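PDB 2ZF9: ScaE cell-surface anchored scaffoldin protein from Ruminococcus flavefaciens, which probably anchors the bacterial cellulosome to the cell surface, using the cohesin module described here to bind a dockerin. Local coordinates for residues K101-A104 and F110-A113; V147-R152 and W174-G179; A49-E54 and G183-E188; R92-R95 and L99-A102. All blocks are in the same frame, centred on the assembly; numbering follows the deposited sequence.

Contact 1 (K101-A104 and F110-A113); sequences KAEA and FFTA
Different first torsions put the side chains of Glu103 and Phe111 next to each other: CG of Glu103 lies between its backbone N and carbonyl carbon (chi1 72°), while CG of Phe111 is anti to the backbone N (chi1 176°). They run side by side off one face of the hairpin. The carboxylate approaches the ring obliquely, OE2 of Glu103 3.9 Å from CD2 of Phe111, with the two planes 66° apart. On the same face the extended chain of Lys101 passes Ala113, CE to CB 3.9 Å, and its NZ forms a long, weak ion pair with OE1 of Glu103 at 3.6 Å. Glu103 and Phe111 exchange two backbone bonds, Glu103 N to Phe111 O and Phe111 N to Glu103 O, both 2.9 Å; Lys101 and Ala113 make a second hydrogen-bonded pair. Between them Ala102 and Thr112 turn to the other face and touch Trp127, with Thr112 OG1 bonded to Leu69 O. Lys101 NZ would probably lose this mate, and Phe111 the cover at CD2, with an alanine at Glu103. In this antiparallel hairpin the side chains add aliphatic contact, a carboxylate beside a ring and one weak charge pair, so backbone bonds probably carry most of the pairing.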
loop_
_atom_site.group_PDB
_atom_site.type_symbol
_atom_site.label_atom_id
_atom_site.label_comp_id
_atom_site.label_asym_id
_atom_site.label_seq_id
_atom_site.Cartn_x
_atom_site.Cartn_y
_atom_site.Cartn_z
ATOM N N LYS A 101 7.240 8.524 -7.161
ATOM C CA LYS A 101 6.359 9.694 -7.001
ATOM C C LYS A 101 5.077 9.360 -6.244
ATOM O O LYS A 101 4.561 8.225 -6.336
ATOM C CB LYS A 101 6.022 10.335 -8.364
ATOM C CG LYS A 101 5.360 9.394 -9.335
ATOM C CD LYS A 101 4.636 10.120 -10.491
ATOM C CE LYS A 101 3.661 9.128 -11.185
ATOM N NZ LYS A 101 3.088 9.624 -12.478
ATOM N N ALA A 102 4.581 10.334 -5.477
ATOM C CA ALA A 102 3.305 10.201 -4.790
ATOM C C ALA A 102 2.446 11.387 -5.197
ATOM O O ALA A 102 2.907 12.556 -5.185
ATOM C CB ALA A 102 3.528 10.194 -3.269
ATOM N N GLU A 103 1.198 11.109 -5.546
ATOM C CA GLU A 103 0.353 12.169 -6.054
ATOM C C GLU A 103 -1.112 11.957 -5.675
ATOM O O GLU A 103 -1.531 10.832 -5.316
ATOM C CB GLU A 103 0.532 12.285 -7.562
ATOM C CG GLU A 103 -0.084 11.161 -8.279
ATOM C CD GLU A 103 0.112 11.217 -9.789
ATOM O OE1 GLU A 103 1.183 11.639 -10.238
ATOM O OE2 GLU A 103 -0.817 10.815 -10.525
ATOM N N ALA A 104 -1.876 13.047 -5.764
ATOM C CA ALA A 104 -3.284 13.048 -5.376
ATOM C C ALA A 104 -4.088 12.131 -6.276
ATOM O O ALA A 104 -3.740 11.947 -7.462
ATOM C CB ALA A 104 -3.858 14.520 -5.440
ATOM N N PHE A 110 -4.749 8.075 -2.529
ATOM C CA PHE A 110 -3.637 8.646 -3.285
ATOM C C PHE A 110 -2.924 7.546 -4.087
ATOM O O PHE A 110 -3.122 6.351 -3.878
ATOM C CB PHE A 110 -2.664 9.455 -2.366
ATOM C CG PHE A 110 -1.954 8.625 -1.318
ATOM C CD1 PHE A 110 -2.578 8.338 -0.087
ATOM C CD2 PHE A 110 -0.659 8.143 -1.545
ATOM C CE1 PHE A 110 -1.956 7.581 0.902
ATOM C CE2 PHE A 110 0.004 7.379 -0.552
ATOM C CZ PHE A 110 -0.625 7.095 0.675
ATOM N N PHE A 111 -2.121 7.973 -5.030
ATOM C CA PHE A 111 -1.463 7.053 -5.939
ATOM C C PHE A 111 0.034 7.175 -5.761
ATOM O O PHE A 111 0.578 8.296 -5.629
ATOM C CB PHE A 111 -1.855 7.372 -7.392
ATOM C CG PHE A 111 -1.128 6.523 -8.424
ATOM C CD1 PHE A 111 -1.305 5.132 -8.458
ATOM C CD2 PHE A 111 -0.309 7.122 -9.372
ATOM C CE1 PHE A 111 -0.656 4.335 -9.431
ATOM C CE2 PHE A 111 0.345 6.371 -10.346
ATOM C CZ PHE A 111 0.174 4.987 -10.398
ATOM N N THR A 112 0.700 6.026 -5.747
ATOM C CA THR A 112 2.174 6.000 -5.685
ATOM C C THR A 112 2.696 5.205 -6.867
ATOM O O THR A 112 2.035 4.272 -7.319
ATOM C CB THR A 112 2.681 5.325 -4.387
ATOM O OG1 THR A 112 2.236 3.944 -4.358
ATOM C CG2 THR A 112 2.195 6.126 -3.121
ATOM N N ALA A 113 3.891 5.541 -7.362
ATOM C CA ALA A 113 4.472 4.829 -8.527
ATOM C C ALA A 113 5.986 4.822 -8.385
ATOM O O ALA A 113 6.561 5.747 -7.825
ATOM C CB ALA A 113 4.072 5.500 -9.890
#

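Contact 2 (V147-R152 and W174-G179); sequences VAYQSR and WTFTQG
One face of the Phe176 ring is covered by CD1 of Tyr149, which stands 3.9 Å above the plane and over its centre, while CG1 of Val147 comes to the ring edge, 4.2 Å from CE1 of Phe176. The Tyr149 ring meets its partner obliquely: the planes are 48° apart and the centroids 5.1 Å. A single corner of the tyrosine does the touching, with CD1 of Tyr149 4.0 Å from CG of Phe176, and the two side chains cross at about a right angle. Phe176 sends its ring off the helix toward the strand with CG anti to the carbonyl carbon (chi1 -72°), and Tyr149 answers from the strand with CG anti to the backbone N (chi1 179°). The backbones stay apart, the nearest CA atoms, those of Tyr149 and Phe176, being 7.2 Å from each other, and the interaction between the segments is wholly apolar. Val147 and Phe176 are buried, which makes this a small piece of hydrophobic core. The last part of helix 166-178 that carries Phe176 is held by its own backbone bonds, among them Gln178 N to Trp174 O at 2.9 Å. The contact lays that helix against the end of strand 142-149. On the strand side, Tyr18 brings a further ring to Tyr149, and Ile36 and Ile180 pack on Val147. The helix itself reaches three more strands: Phe176 touches Leu69 of strand 66-73, and Thr175 touches Leu34 of strand 33-41 and Ile180 of strand 180-187.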
loop_
_atom_site.group_PDB
_atom_site.type_symbol
_atom_site.label_atom_id
_atom_site.label_comp_id
_atom_site.label_asym_id
_atom_site.label_seq_id
_atom_site.Cartn_x
_atom_site.Cartn_y
_atom_site.Cartn_z
ATOM N N VAL A 147 -4.723 -1.145 0.166
ATOM C CA VAL A 147 -4.338 -1.149 -1.257
ATOM C C VAL A 147 -5.546 -1.550 -2.078
ATOM O O VAL A 147 -6.194 -2.538 -1.768
ATOM C CB VAL A 147 -3.204 -2.176 -1.550
ATOM C CG1 VAL A 147 -2.892 -2.197 -3.106
ATOM C CG2 VAL A 147 -1.932 -1.809 -0.723
ATOM N N ALA A 148 -5.843 -0.786 -3.124
ATOM C CA ALA A 148 -7.007 -1.053 -3.971
ATOM C C ALA A 148 -6.539 -1.277 -5.413
ATOM O O ALA A 148 -5.576 -0.656 -5.836
ATOM C CB ALA A 148 -7.973 0.155 -3.921
ATOM N N TYR A 149 -7.261 -2.106 -6.170
ATOM C CA TYR A 149 -6.934 -2.421 -7.555
ATOM C C TYR A 149 -8.127 -2.040 -8.436
ATOM O O TYR A 149 -9.277 -2.302 -8.090
ATOM C CB TYR A 149 -6.636 -3.957 -7.748
ATOM C CG TYR A 149 -6.328 -4.260 -9.202
ATOM C CD1 TYR A 149 -5.076 -3.991 -9.714
ATOM C CD2 TYR A 149 -7.303 -4.760 -10.078
ATOM C CE1 TYR A 149 -4.773 -4.174 -11.052
ATOM C CE2 TYR A 149 -7.004 -4.953 -11.442
ATOM C CZ TYR A 149 -5.722 -4.634 -11.914
ATOM O OH TYR A 149 -5.359 -4.835 -13.231
ATOM N N GLN A 150 -7.860 -1.464 -9.602
ATOM C CA GLN A 150 -8.820 -1.589 -10.704
ATOM C C GLN A 150 -8.139 -1.545 -12.053
ATOM O O GLN A 150 -7.000 -1.138 -12.133
ATOM C CB GLN A 150 -9.925 -0.550 -10.625
ATOM C CG GLN A 150 -9.510 0.862 -10.854
ATOM C CD GLN A 150 -10.397 1.800 -10.062
ATOM O OE1 GLN A 150 -10.655 1.568 -8.883
ATOM N NE2 GLN A 150 -10.883 2.855 -10.708
ATOM N N SER A 151 -8.866 -1.953 -13.103
ATOM C CA SER A 151 -8.350 -1.916 -14.474
ATOM C C SER A 151 -8.268 -0.459 -14.899
ATOM O O SER A 151 -9.234 0.275 -14.765
ATOM C CB SER A 151 -9.301 -2.662 -15.435
ATOM O OG SER A 151 -8.693 -2.926 -16.709
ATOM N N ARG A 152 -7.118 -0.037 -15.410
ATOM C CA ARG A 152 -6.926 1.368 -15.782
ATOM C C ARG A 152 -6.114 1.456 -17.061
ATOM O O ARG A 152 -5.328 0.540 -17.376
ATOM C CB ARG A 152 -6.162 2.128 -14.679
ATOM C CG ARG A 152 -6.782 2.011 -13.292
ATOM C CD ARG A 152 -5.803 2.493 -12.220
ATOM N NE ARG A 152 -6.387 2.477 -10.881
ATOM C CZ ARG A 152 -7.108 3.481 -10.376
ATOM N NH1 ARG A 152 -7.325 4.570 -11.111
ATOM N NH2 ARG A 152 -7.592 3.402 -9.138
ATOM N N TRP A 174 0.100 -12.565 -8.338
ATOM C CA TRP A 174 0.139 -12.993 -6.938
ATOM C C TRP A 174 -0.143 -11.791 -6.031
ATOM O O TRP A 174 -0.931 -11.883 -5.094
ATOM C CB TRP A 174 1.491 -13.657 -6.529
ATOM C CG TRP A 174 1.467 -13.952 -5.049
ATOM C CD1 TRP A 174 1.840 -13.116 -4.035
ATOM C CD2 TRP A 174 0.923 -15.129 -4.429
ATOM N NE1 TRP A 174 1.591 -13.727 -2.811
ATOM C CE2 TRP A 174 1.021 -14.955 -3.031
ATOM C CE3 TRP A 174 0.369 -16.320 -4.934
ATOM C CZ2 TRP A 174 0.572 -15.924 -2.118
ATOM C CZ3 TRP A 174 -0.074 -17.305 -4.027
ATOM C CH2 TRP A 174 0.056 -17.108 -2.638
ATOM N N THR A 175 0.534 -10.682 -6.282
ATOM C CA THR A 175 0.460 -9.548 -5.365
ATOM C C THR A 175 -0.995 -9.081 -5.159
ATOM O O THR A 175 -1.449 -8.911 -4.038
ATOM C CB THR A 175 1.257 -8.391 -5.936
ATOM O OG1 THR A 175 2.629 -8.736 -5.896
ATOM C CG2 THR A 175 1.077 -7.098 -5.101
ATOM N N PHE A 176 -1.721 -8.884 -6.251
ATOM C CA PHE A 176 -3.032 -8.277 -6.155
ATOM C C PHE A 176 -4.130 -9.292 -5.853
ATOM O O PHE A 176 -5.232 -8.902 -5.441
ATOM C CB PHE A 176 -3.340 -7.529 -7.448
ATOM C CG PHE A 176 -2.530 -6.243 -7.603
ATOM C CD1 PHE A 176 -2.697 -5.204 -6.711
ATOM C CD2 PHE A 176 -1.641 -6.084 -8.658
ATOM C CE1 PHE A 176 -1.967 -3.982 -6.842
ATOM C CE2 PHE A 176 -0.900 -4.862 -8.818
ATOM C CZ PHE A 176 -1.075 -3.824 -7.899
ATOM N N THR A 177 -3.871 -10.580 -6.074
ATOM C CA THR A 177 -4.923 -11.579 -5.748
ATOM C C THR A 177 -4.763 -12.245 -4.382
ATOM O O THR A 177 -5.759 -12.704 -3.766
ATOM C CB THR A 177 -5.029 -12.730 -6.778
ATOM O OG1 THR A 177 -3.786 -13.454 -6.813
ATOM C CG2 THR A 177 -5.417 -12.220 -8.174
ATOM N N GLN A 178 -3.526 -12.337 -3.917
ATOM C CA GLN A 178 -3.229 -13.058 -2.676
ATOM C C GLN A 178 -2.250 -12.354 -1.723
ATOM O O GLN A 178 -2.118 -12.743 -0.551
ATOM C CB GLN A 178 -2.663 -14.462 -3.002
ATOM C CG GLN A 178 -3.608 -15.388 -3.821
ATOM C CD GLN A 178 -4.933 -15.680 -3.126
ATOM O OE1 GLN A 178 -5.054 -15.555 -1.913
ATOM N NE2 GLN A 178 -5.938 -16.095 -3.916
ATOM N N GLY A 179 -1.548 -11.332 -2.204
ATOM C CA GLY A 179 -0.421 -10.837 -1.415
ATOM C C GLY A 179 -0.698 -9.530 -0.707
ATOM O O GLY A 179 0.245 -8.811 -0.358
#

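Contact 3 (A49-E54 and G183-E188); sequences AKVTME and GYIQVE
Ile185 points its CB toward strand 50-54 and sends two successive carbons to two different partners. CG1, anti to the carbonyl carbon (chi1 -58°), lies 3.8 Å from SE of Met53, which is a selenomethionine here. The chain then runs on extended to CD1, and this methyl meets Val51 tip to tip, 3.8 Å from its CB and 4.0 Å from its CG2. Met53 slants across the isoleucine instead: its chain is bent at chi2 and chi3, which carries CE past the side chain to the backbone beyond, 3.6 Å from the carbonyl oxygen of Tyr184. All three side chains are buried, and the contact between them is apolar. Cutting Ile185 back to an alanine is likely to open a gap between the strands, where Val51 loses the CD1 and the selenium of Met53 the CG1 it packs on. The strand segments run nearly antiparallel at 164°, but their axes stay 9.0 Å apart, so side chains rather than backbone bonds fill the interval. This is the layering of two facing sheets, as in the beta-sandwich of cohesins. Strand 50-58 pairs with strand 124-132, and strand 180-187 with strand 142-149. Strand 33-41, broken by a bulge or short loop, pairs with both 50-58 and 180-187, consistent with its two parts serving the two sheets; Leu41 and Val133 also touch Ile185, and Phe129 and Val145 touch Met53.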
loop_
_atom_site.group_PDB
_atom_site.type_symbol
_atom_site.label_atom_id
_atom_site.label_comp_id
_atom_site.label_asym_id
_atom_site.label_seq_id
_atom_site.Cartn_x
_atom_site.Cartn_y
_atom_site.Cartn_z
ATOM N N ALA A 49 -5.474 12.438 16.378
ATOM C CA ALA A 49 -4.135 11.885 16.262
ATOM C C ALA A 49 -3.652 11.889 14.807
ATOM O O ALA A 49 -4.403 11.568 13.889
ATOM C CB ALA A 49 -4.078 10.501 16.836
ATOM N N LYS A 50 -2.412 12.310 14.606
ATOM C CA LYS A 50 -1.789 12.273 13.292
ATOM C C LYS A 50 -0.891 11.045 13.302
ATOM O O LYS A 50 0.099 10.969 14.046
ATOM C CB LYS A 50 -0.997 13.534 13.026
ATOM C CG LYS A 50 -1.886 14.719 12.741
ATOM C CD LYS A 50 -1.067 15.970 12.491
ATOM C CE LYS A 50 -1.997 17.100 12.021
ATOM N NZ LYS A 50 -1.255 18.394 11.839
ATOM N N VAL A 51 -1.295 10.045 12.526
ATOM C CA VAL A 51 -0.697 8.731 12.642
ATOM C C VAL A 51 0.199 8.464 11.422
ATOM O O VAL A 51 -0.262 8.524 10.274
ATOM C CB VAL A 51 -1.801 7.616 12.776
ATOM C CG1 VAL A 51 -1.158 6.271 12.966
ATOM C CG2 VAL A 51 -2.746 7.901 13.952
ATOM N N THR A 52 1.458 8.121 11.675
ATOM C CA THR A 52 2.353 7.661 10.611
ATOM C C THR A 52 2.018 6.233 10.193
ATOM O O THR A 52 2.029 5.315 11.010
ATOM C CB THR A 52 3.821 7.734 11.057
ATOM O OG1 THR A 52 4.140 9.107 11.285
ATOM C CG2 THR A 52 4.762 7.178 9.937
HETATM N N MSE A 53 1.694 6.066 8.912
HETATM C CA MSE A 53 1.356 4.760 8.345
HETATM C C MSE A 53 2.407 4.361 7.315
HETATM O O MSE A 53 3.011 5.232 6.681
HETATM C CB MSE A 53 -0.023 4.848 7.676
HETATM C CG MSE A 53 -1.175 5.282 8.642
HETATM SE SE MSE A 53 -1.480 3.859 9.993
HETATM C CE MSE A 53 -2.504 2.609 8.821
ATOM N N GLU A 54 2.629 3.053 7.164
ATOM C CA GLU A 54 3.620 2.510 6.218
ATOM C C GLU A 54 3.039 1.439 5.312
ATOM O O GLU A 54 2.346 0.528 5.776
ATOM C CB GLU A 54 4.816 1.904 6.973
ATOM C CG GLU A 54 5.613 2.956 7.759
ATOM C CD GLU A 54 6.609 2.361 8.731
ATOM O OE1 GLU A 54 6.408 1.227 9.251
ATOM O OE2 GLU A 54 7.620 3.051 8.956
ATOM N N GLY A 183 -4.444 -2.752 6.214
ATOM C CA GLY A 183 -4.197 -2.188 7.523
ATOM C C GLY A 183 -5.348 -1.352 8.034
ATOM O O GLY A 183 -6.468 -1.366 7.473
ATOM N N TYR A 184 -5.089 -0.638 9.125
ATOM C CA TYR A 184 -6.112 0.178 9.762
ATOM C C TYR A 184 -5.523 1.022 10.869
ATOM O O TYR A 184 -4.381 0.792 11.319
ATOM C CB TYR A 184 -7.235 -0.704 10.362
ATOM C CG TYR A 184 -6.748 -1.825 11.233
ATOM C CD1 TYR A 184 -6.792 -3.153 10.781
ATOM C CD2 TYR A 184 -6.215 -1.573 12.505
ATOM C CE1 TYR A 184 -6.335 -4.201 11.588
ATOM C CE2 TYR A 184 -5.738 -2.627 13.325
ATOM C CZ TYR A 184 -5.824 -3.921 12.860
ATOM O OH TYR A 184 -5.352 -4.941 13.649
ATOM N N ILE A 185 -6.318 1.997 11.304
ATOM C CA ILE A 185 -6.120 2.635 12.589
ATOM C C ILE A 185 -7.349 2.269 13.425
ATOM O O ILE A 185 -8.483 2.491 12.992
ATOM C CB ILE A 185 -6.012 4.174 12.462
ATOM C CG1 ILE A 185 -4.849 4.557 11.534
ATOM C CG2 ILE A 185 -5.887 4.822 13.897
ATOM C CD1 ILE A 185 -4.879 6.051 11.079
ATOM N N GLN A 186 -7.135 1.712 14.603
ATOM C CA GLN A 186 -8.286 1.432 15.473
ATOM C C GLN A 186 -8.040 1.988 16.863
ATOM O O GLN A 186 -6.883 2.185 17.270
ATOM C CB GLN A 186 -8.581 -0.063 15.538
ATOM C CG GLN A 186 -7.495 -0.865 16.220
ATOM C CD GLN A 186 -7.869 -2.328 16.272
ATOM O OE1 GLN A 186 -8.953 -2.709 15.823
ATOM N NE2 GLN A 186 -6.973 -3.158 16.797
ATOM N N VAL A 187 -9.130 2.280 17.563
ATOM C CA VAL A 187 -9.043 2.827 18.923
ATOM C C VAL A 187 -9.247 1.650 19.872
ATOM O O VAL A 187 -10.229 0.921 19.758
ATOM C CB VAL A 187 -10.126 3.895 19.169
ATOM C CG1 VAL A 187 -9.912 4.571 20.531
ATOM C CG2 VAL A 187 -10.137 4.936 18.051
ATOM N N GLU A 188 -8.312 1.464 20.797
ATOM C CA GLU A 188 -8.435 0.406 21.800
ATOM C C GLU A 188 -9.828 0.422 22.445
ATOM O O GLU A 188 -10.335 1.478 22.842
ATOM C CB GLU A 188 -7.349 0.569 22.881
ATOM C CG GLU A 188 -7.191 -0.651 23.786
ATOM C CD GLU A 188 -6.312 -1.730 23.175
ATOM O OE1 GLU A 188 -6.839 -2.798 22.774
ATOM O OE2 GLU A 188 -5.084 -1.502 23.083
#

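Contact 4 (R92-R95 and L99-A102); sequences RAAR and LKKA
Lys100 reaches the loop through its ammonium group, NZ donating to the carbonyl oxygen of Ala94 at 2.8 Å from a position tilted 29° out of the carbonyl plane. Just behind it, CD of Lys100 presses on CB of Ala94 at 3.5 Å, tighter than usual for two carbons. The chain leaves the strand extended and then bends at chi3 (-83°) and chi4 (-93°), which turns NZ onto the carbonyl after the methylenes have passed the alanine methyl. NZ also donates to Leu97 O within the connecting turn, and to a water 3.2 Å from NZ that makes a weak bond to Arg95 O. One charged nitrogen thus serves two carbonyls of the loop and a water. Further out, Arg92 O holds the turn from inside: it accepts from Arg95 N at 3.2 Å and from Arg95 NH1 at 2.9 Å, the two donors coming from opposite faces of the carbonyl plane. The guanidinium of Arg95 is laid over NH1 of Arg92, which lies 3.4 Å above its centre; any repulsion between the two groups is likely to be eased by their exposure to solvent. Trp127 touches the Lys100 side chain, Leu126 packs on Ala94, and backbone bonds tie Ala93 to Lys122, just before strand 124-132, and to Val125 within it. Here a lysine at the start of a strand ties down the loop after a 3-10 turn through the carbonyl oxygens of Ala94 and Leu97, in the connection that leads into the hairpin of strands 99-106 and 109-115.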
loop_
_atom_site.group_PDB
_atom_site.type_symbol
_atom_site.label_atom_id
_atom_site.label_comp_id
_atom_site.label_asym_id
_atom_site.label_seq_id
_atom_site.Cartn_x
_atom_site.Cartn_y
_atom_site.Cartn_z
ATOM N N ARG A 92 12.966 2.967 2.816
ATOM C CA ARG A 92 14.147 2.151 2.490
ATOM C C ARG A 92 13.940 1.112 1.415
ATOM O O ARG A 92 14.869 0.831 0.683
ATOM C CB ARG A 92 14.704 1.452 3.737
ATOM C CG ARG A 92 15.506 2.394 4.608
ATOM C CD ARG A 92 16.607 1.648 5.357
ATOM N NE ARG A 92 17.894 1.892 4.716
ATOM C CZ ARG A 92 18.717 0.953 4.270
ATOM N NH1 ARG A 92 18.440 -0.336 4.413
ATOM N NH2 ARG A 92 19.842 1.321 3.700
ATOM N N ALA A 93 12.749 0.516 1.320
ATOM C CA ALA A 93 12.499 -0.444 0.237
ATOM C C ALA A 93 12.705 0.169 -1.160
ATOM O O ALA A 93 13.026 -0.541 -2.102
ATOM C CB ALA A 93 11.083 -1.033 0.353
ATOM N N ALA A 94 12.448 1.472 -1.299
ATOM C CA ALA A 94 12.559 2.154 -2.594
ATOM C C ALA A 94 13.885 2.908 -2.803
ATOM O O ALA A 94 14.014 3.687 -3.745
ATOM C CB ALA A 94 11.353 3.103 -2.803
ATOM N N ARG A 95 14.868 2.676 -1.927
ATOM C CA ARG A 95 16.068 3.556 -1.857
ATOM C C ARG A 95 16.894 3.524 -3.126
ATOM O O ARG A 95 17.522 4.519 -3.467
ATOM C CB ARG A 95 16.963 3.223 -0.644
ATOM C CG ARG A 95 17.539 1.803 -0.690
ATOM C CD ARG A 95 18.328 1.518 0.589
ATOM N NE ARG A 95 18.990 0.207 0.593
ATOM C CZ ARG A 95 18.404 -0.936 0.936
ATOM N NH1 ARG A 95 17.106 -0.971 1.286
ATOM N NH2 ARG A 95 19.118 -2.045 0.957
ATOM N N LEU A 99 12.934 6.081 -10.096
ATOM C CA LEU A 99 11.717 6.916 -10.179
ATOM C C LEU A 99 10.816 6.602 -8.976
ATOM O O LEU A 99 10.521 5.412 -8.691
ATOM C CB LEU A 99 10.951 6.597 -11.464
ATOM C CG LEU A 99 9.498 7.136 -11.558
ATOM C CD1 LEU A 99 9.394 8.672 -11.429
ATOM C CD2 LEU A 99 8.788 6.670 -12.851
ATOM N N LYS A 100 10.390 7.640 -8.266
ATOM C CA LYS A 100 9.443 7.481 -7.147
ATOM C C LYS A 100 8.555 8.713 -7.139
ATOM O O LYS A 100 9.062 9.846 -7.116
ATOM C CB LYS A 100 10.173 7.407 -5.799
ATOM C CG LYS A 100 11.112 6.232 -5.649
ATOM C CD LYS A 100 11.841 6.196 -4.319
ATOM C CE LYS A 100 13.087 7.076 -4.307
ATOM N NZ LYS A 100 14.322 6.343 -4.662
ATOM N N LYS A 101 7.240 8.524 -7.161
ATOM C CA LYS A 101 6.359 9.694 -7.001
ATOM C C LYS A 101 5.077 9.360 -6.244
ATOM O O LYS A 101 4.561 8.225 -6.336
ATOM C CB LYS A 101 6.022 10.335 -8.364
ATOM C CG LYS A 101 5.360 9.394 -9.335
ATOM C CD LYS A 101 4.636 10.120 -10.491
ATOM C CE LYS A 101 3.661 9.128 -11.185
ATOM N NZ LYS A 101 3.088 9.624 -12.478
ATOM N N ALA A 102 4.581 10.334 -5.477
ATOM C CA ALA A 102 3.305 10.201 -4.790
ATOM C C ALA A 102 2.446 11.387 -5.197
ATOM O O ALA A 102 2.907 12.556 -5.185
ATOM C CB ALA A 102 3.528 10.194 -3.269
HETATM O O HOH W 1 17.221 7.740 -4.594
#

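Overall arrangement
From the N terminus, the first segment of contact 3, residues 49-54, begins a loop that closes only at 183-188, and the other three contacts are nested inside it. Contact 4 closes the first short loop, from 92-95 to strand 99-106. Contact 1 starts where it ends, sharing Lys101 and Ala102, and closes the hairpin with strand 109-115. Contact 2 follows in series, closing a longer excursion from strand 142-149 to helix 166-178, which leads directly into the strand of contact 3. Contacts 2 and 3 lie on opposite sides of the chain's centre, their own centres about 22 Å apart. Together they tie loop, hairpin, helix and facing strands into one module.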